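Local atomic coordinates of phosphoglycolate phosphatase (Thermoplasma acidophilum, PDB entry 1L6R), a protein that catalyses the magnesium-dependent hydrolysis of 2-phosphoglycolate to glycolate and phosphate, and less efficiently releases phosphate from inorganic pyrophosphate. Residues G46-V51 with N108-A113; S42-N47 with P64-N69. The protein carries 1 engineered substitution. One frame throughout, in Å; residues are numbered along the deposited sequence. Where two conformers were deposited one is given.

Contact 1. Residues G46-V51 with N108-A113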
loop_
_atom_site.group_PDB
_atom_site.type_symbol
_atom_site.label_atom_id
_atom_site.label_comp_id
_atom_site.label_asym_id
_atom_site.label_seq_id
_atom_site.Cartn_x
_atom_site.Cartn_y
_atom_site.Cartn_z
ATOM N N GLY A 46 8.940 3.974 14.252
ATOM C CA GLY A 46 7.685 3.878 14.968
ATOM C C GLY A 46 7.776 4.689 16.257
ATOM O O GLY A 46 6.771 4.874 16.952
ATOM N N ASN A 47 8.964 5.198 16.585
ATOM C CA ASN A 47 9.110 5.975 17.815
ATOM C C ASN A 47 8.551 7.396 17.637
ATOM O O ASN A 47 8.161 7.815 16.533
ATOM C CB ASN A 47 10.577 6.024 18.264
ATOM C CG ASN A 47 10.735 5.907 19.788
ATOM O OD1 ASN A 47 10.021 6.570 20.560
ATOM N ND2 ASN A 47 11.681 5.076 20.229
ATOM N N VAL A 48 8.531 8.136 18.738
ATOM C CA VAL A 48 7.968 9.480 18.753
ATOM C C VAL A 48 8.833 10.507 18.046
ATOM O O VAL A 48 10.057 10.342 17.939
ATOM C CB VAL A 48 7.672 9.918 20.198
ATOM C CG1 VAL A 48 6.661 8.963 20.812
ATOM C CG2 VAL A 48 8.943 9.933 21.025
ATOM N N ILE A 49 8.211 11.581 17.577
ATOM C CA ILE A 49 8.976 12.559 16.826
ATOM C C ILE A 49 10.167 13.218 17.544
ATOM O O ILE A 49 11.168 13.476 16.892
ATOM C CB ILE A 49 8.037 13.593 16.135
ATOM C CG1 ILE A 49 8.767 14.237 14.946
ATOM C CG2 ILE A 49 7.524 14.622 17.122
ATOM C CD1 ILE A 49 9.040 13.283 13.788
ATOM N N PRO A 50 10.099 13.492 18.870
ATOM C CA PRO A 50 11.306 14.101 19.452
ATOM C C PRO A 50 12.478 13.100 19.449
ATOM O O PRO A 50 13.637 13.499 19.416
ATOM C CB PRO A 50 10.871 14.500 20.867
ATOM C CG PRO A 50 9.686 13.609 21.156
ATOM C CD PRO A 50 8.978 13.502 19.832
ATOM N N VAL A 51 12.176 11.799 19.483
ATOM C CA VAL A 51 13.239 10.791 19.445
ATOM C C VAL A 51 13.866 10.744 18.043
ATOM O O VAL A 51 15.095 10.699 17.907
ATOM C CB VAL A 51 12.694 9.397 19.847
ATOM C CG1 VAL A 51 13.694 8.287 19.484
ATOM C CG2 VAL A 51 12.421 9.375 21.351
ATOM N N ASN A 108 4.037 7.333 24.944
ATOM C CA ASN A 108 2.786 7.877 24.430
ATOM C C ASN A 108 2.604 9.339 24.831
ATOM O O ASN A 108 1.846 10.058 24.188
ATOM C CB ASN A 108 1.588 7.054 24.906
ATOM C CG ASN A 108 1.428 5.771 24.117
ATOM O OD1 ASN A 108 2.002 5.612 23.036
ATOM N ND2 ASN A 108 0.637 4.852 24.648
ATOM N N ARG A 109 3.317 9.782 25.866
ATOM C CA ARG A 109 3.210 11.179 26.301
ATOM C C ARG A 109 3.727 12.122 25.209
ATOM O O ARG A 109 3.461 13.330 25.225
ATOM C CB ARG A 109 3.985 11.402 27.603
ATOM C CG ARG A 109 5.495 11.227 27.493
ATOM C CD ARG A 109 6.169 11.484 28.841
ATOM N NE ARG A 109 6.011 12.889 29.203
ATOM C CZ ARG A 109 6.332 13.431 30.374
ATOM N NH1 ARG A 109 6.848 12.699 31.351
ATOM N NH2 ARG A 109 6.122 14.724 30.563
ATOM N N TRP A 110 4.456 11.566 24.247
ATOM C CA TRP A 110 4.990 12.355 23.150
ATOM C C TRP A 110 4.381 11.997 21.794
ATOM O O TRP A 110 4.828 12.500 20.767
ATOM C CB TRP A 110 6.511 12.200 23.084
ATOM C CG TRP A 110 7.198 12.634 24.339
ATOM C CD1 TRP A 110 7.050 13.829 24.988
ATOM C CD2 TRP A 110 8.138 11.873 25.115
ATOM N NE1 TRP A 110 7.830 13.854 26.117
ATOM C CE2 TRP A 110 8.510 12.669 26.221
ATOM C CE3 TRP A 110 8.705 10.599 24.979
ATOM C CZ2 TRP A 110 9.418 12.233 27.185
ATOM C CZ3 TRP A 110 9.613 10.163 25.939
ATOM C CH2 TRP A 110 9.960 10.982 27.029
ATOM N N ARG A 111 3.375 11.123 21.781
ATOM C CA ARG A 111 2.727 10.748 20.519
ATOM C C ARG A 111 1.617 11.715 20.183
ATOM O O ARG A 111 0.996 12.297 21.081
ATOM C CB ARG A 111 2.156 9.323 20.565
ATOM C CG ARG A 111 3.216 8.263 20.298
ATOM C CD ARG A 111 2.656 6.876 20.005
ATOM N NE ARG A 111 3.772 6.053 19.534
ATOM C CZ ARG A 111 4.699 5.515 20.320
ATOM N NH1 ARG A 111 4.645 5.657 21.645
ATOM N NH2 ARG A 111 5.755 4.927 19.770
ATOM N N GLU A 112 1.361 11.875 18.889
ATOM C CA GLU A 112 0.327 12.798 18.435
ATOM C C GLU A 112 -0.545 12.245 17.330
ATOM O O GLU A 112 -1.621 12.773 17.069
ATOM C CB GLU A 112 0.968 14.082 17.901
ATOM C CG GLU A 112 1.846 14.817 18.907
ATOM C CD GLU A 112 2.488 16.077 18.342
ATOM O OE1 GLU A 112 1.809 16.817 17.592
ATOM O OE2 GLU A 112 3.672 16.335 18.663
ATOM N N ALA A 113 -0.100 11.167 16.695
ATOM C CA ALA A 113 -0.805 10.634 15.532
ATOM C C ALA A 113 -1.179 9.161 15.569
ATOM O O ALA A 113 -1.688 8.626 14.579
ATOM C CB ALA A 113 0.059 10.900 14.299
HETATM O O HOH W 1 5.474 11.782 18.107
#

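Contact 2. Residues S42-N47 with P64-N69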
loop_
_atom_site.group_PDB
_atom_site.type_symbol
_atom_site.label_atom_id
_atom_site.label_comp_id
_atom_site.label_asym_id
_atom_site.label_seq_id
_atom_site.Cartn_x
_atom_site.Cartn_y
_atom_site.Cartn_z
ATOM N N SER A 42 16.345 9.945 4.612
ATOM C CA SER A 42 15.182 10.159 5.472
ATOM C C SER A 42 15.082 8.939 6.380
ATOM O O SER A 42 15.286 7.810 5.927
ATOM C CB SER A 42 13.897 10.278 4.646
ATOM O OG SER A 42 12.744 10.369 5.490
ATOM N N LEU A 43 14.793 9.167 7.660
ATOM C CA LEU A 43 14.647 8.076 8.618
ATOM C C LEU A 43 13.172 7.853 8.907
ATOM O O LEU A 43 12.412 8.810 9.057
ATOM C CB LEU A 43 15.353 8.400 9.940
ATOM C CG LEU A 43 16.858 8.651 9.886
ATOM C CD1 LEU A 43 17.395 8.798 11.314
ATOM C CD2 LEU A 43 17.546 7.505 9.181
ATOM N N LEU A 44 12.786 6.582 8.979
ATOM C CA LEU A 44 11.411 6.180 9.267
ATOM C C LEU A 44 11.432 5.366 10.550
ATOM O O LEU A 44 12.204 4.416 10.668
ATOM C CB LEU A 44 10.859 5.308 8.138
ATOM C CG LEU A 44 11.032 5.833 6.712
ATOM C CD1 LEU A 44 10.398 4.865 5.723
ATOM C CD2 LEU A 44 10.385 7.193 6.601
ATOM N N SER A 45 10.591 5.728 11.513
ATOM C CA SER A 45 10.545 5.000 12.775
ATOM C C SER A 45 9.154 4.948 13.375
ATOM O O SER A 45 8.296 5.767 13.046
ATOM C CB SER A 45 11.482 5.678 13.784
ATOM O OG SER A 45 11.423 5.064 15.063
ATOM N N GLY A 46 8.940 3.974 14.252
ATOM C CA GLY A 46 7.685 3.878 14.968
ATOM C C GLY A 46 7.776 4.689 16.257
ATOM O O GLY A 46 6.771 4.874 16.952
ATOM N N ASN A 47 8.964 5.198 16.585
ATOM C CA ASN A 47 9.110 5.975 17.815
ATOM C C ASN A 47 8.551 7.396 17.637
ATOM O O ASN A 47 8.161 7.815 16.533
ATOM C CB ASN A 47 10.577 6.024 18.264
ATOM C CG ASN A 47 10.735 5.907 19.788
ATOM O OD1 ASN A 47 10.021 6.570 20.560
ATOM N ND2 ASN A 47 11.681 5.076 20.229
ATOM N N PRO A 64 13.915 14.861 5.711
ATOM C CA PRO A 64 12.893 14.839 6.761
ATOM C C PRO A 64 12.962 13.503 7.490
ATOM O O PRO A 64 13.480 12.519 6.953
ATOM C CB PRO A 64 11.576 14.967 5.976
ATOM C CG PRO A 64 11.987 15.605 4.671
ATOM C CD PRO A 64 13.297 14.920 4.375
ATOM N N VAL A 65 12.468 13.468 8.720
ATOM C CA VAL A 65 12.428 12.212 9.453
ATOM C C VAL A 65 10.991 12.018 9.909
ATOM O O VAL A 65 10.259 12.990 10.170
ATOM C CB VAL A 65 13.411 12.172 10.664
ATOM C CG1 VAL A 65 14.836 12.304 10.150
ATOM C CG2 VAL A 65 13.087 13.252 11.688
ATOM N N PHE A 66 10.571 10.759 9.952
ATOM C CA PHE A 66 9.217 10.416 10.358
ATOM C C PHE A 66 9.172 9.563 11.613
ATOM O O PHE A 66 9.981 8.655 11.796
ATOM C CB PHE A 66 8.495 9.615 9.263
ATOM C CG PHE A 66 8.295 10.353 7.978
ATOM C CD1 PHE A 66 9.335 10.487 7.061
ATOM C CD2 PHE A 66 7.041 10.878 7.660
ATOM C CE1 PHE A 66 9.116 11.137 5.841
ATOM C CE2 PHE A 66 6.820 11.527 6.442
ATOM C CZ PHE A 66 7.861 11.652 5.537
ATOM N N GLY A 67 8.204 9.863 12.471
ATOM C CA GLY A 67 7.980 9.067 13.663
ATOM C C GLY A 67 6.610 8.423 13.496
ATOM O O GLY A 67 5.937 8.619 12.472
ATOM N N GLU A 68 6.198 7.640 14.486
ATOM C CA GLU A 68 4.891 6.996 14.481
ATOM C C GLU A 68 4.549 6.329 13.157
ATOM O O GLU A 68 3.434 6.446 12.642
ATOM C CB GLU A 68 3.807 8.008 14.887
ATOM C CG GLU A 68 4.088 8.599 16.263
ATOM C CD GLU A 68 2.977 9.493 16.780
ATOM O OE1 GLU A 68 1.828 9.019 16.855
ATOM O OE2 GLU A 68 3.252 10.659 17.142
ATOM N N ASN A 69 5.538 5.625 12.603
ATOM C CA ASN A 69 5.388 4.842 11.378
ATOM C C ASN A 69 4.970 5.606 10.135
ATOM O O ASN A 69 4.438 5.020 9.188
ATOM C CB ASN A 69 4.424 3.677 11.646
ATOM C CG ASN A 69 4.946 2.753 12.725
ATOM O OD1 ASN A 69 5.977 2.107 12.543
ATOM N ND2 ASN A 69 4.260 2.704 13.860
#

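Contact 1. Residues G46-V51 with N108-A113
Arg111 and Gly46 make the direct polar link between 46-51 and 108-113: Arg111 NH2 donates to Gly46 O over 3.0 Å at 158°, with the oxygen at the edge of the guanidinium group and close to its plane. The other terminal nitrogen, NH1, turns back to its own segment, bonding Asn108 OD1 and, outside it, Thr107 OG1, so both ends of the group are tied. Val48 carries the packing: its CG1 sits over one face of the guanidinium, above its centre, and meets the aliphatic Arg111 CG at 3.6 Å, the two side chains crossing at about a right angle. Val48 is the N-cap residue of helix 49-60, which follows the second strand of the HAD-type core, and Gly46 belongs to a magnesium site; the contact thus joins the turn between strand 40-44 and helix 49-60 to the loop before strand 115-117. Trp110 CB packs against Val48 CB at 3.9 Å and Pro50 CG at 4.0 Å. CG anti to the carbonyl carbon (chi1 -59°) carries the indole past Val48, whose CG2 meets the ring obliquely at Trp110 CE3, 4.0 Å away. A water bridges the backbones, accepting from Ile49 N and donating to Trp110 O, both at 2.8 Å.

Contact 2. Residues S42-N47 with P64-N69
Helix 49-60 connects the adjacent parallel strands 40-44 and 65-67 in a beta-alpha-beta unit of the Rossmann-like HAD core, and the loops at the C-terminal ends of these strands reach the active site. Between 42-44 and 65-67 the axes approach to 4.8 Å and differ in direction by 10°. Phe66 turns both its N and its O to the neighbouring strand: its N donates to Leu43 O in a nearly straight bond (2.8 Å, 173°), and its O accepts a more bent one from Ser45 N. On one face of the sheet Leu44 lies alongside Phe66, both pointing the same way; in the conformer given, one of two deposited for Leu44, its CD2 comes to 3.5 Å from Phe66 CD1. Leu161 of helix 154-164 touches the Phe66 side chain. Leu43 CB meets Val65 CG1 on the opposite face, where Leu55 and Val52 of helix 49-60 touch Leu43 and Val65 respectively.

Ser42 adds a side-chain bond near the start of strand 65-67. Its OG, anti to its own N (chi1 175°), donates to Pro64 O over 2.7 Å from above the carbonyl plane and also lies at the edge of the Phe66 ring. Replacing Ser42 with an alanine would probably leave Pro64 O without this donor and open a small gap beside the ring edge.

Beyond the strands the backbones stay joined. Glu68 N donates to Asn47 O, while Ser45 O receives Asn69 N at 2.8 Å. Ser45 OG closes an ST turn by accepting from Asn47 N and also bonds Asp13 OD1, whose residue shares a magnesium site with Gly46. Gly46 packs against the amide of Asn69, its CA 3.5 Å from Asn69 OD1.

How the contacts relate
Contact 2 lies in the core of the fold, its centre about 5 Å from the centre of the chain, whereas the centre of contact 1 is about 13 Å from it and that contact is only partly buried, with Trp110 and Pro50 exposed. Both use Gly46 and Asn47, in the turn between strand 40-44 and helix 49-60. Strand pairing and buried apolar side chains dominate contact 2; contact 1 relies on one arginine bond, a bridging water and packing around a valine. Glu68 couples them directly: its carboxylate accepts from the backbone of the other contact, OE2 from Glu112 N at 2.8 Å and OE1 from Ala113 N at 2.9 Å, besides bonding Ser114.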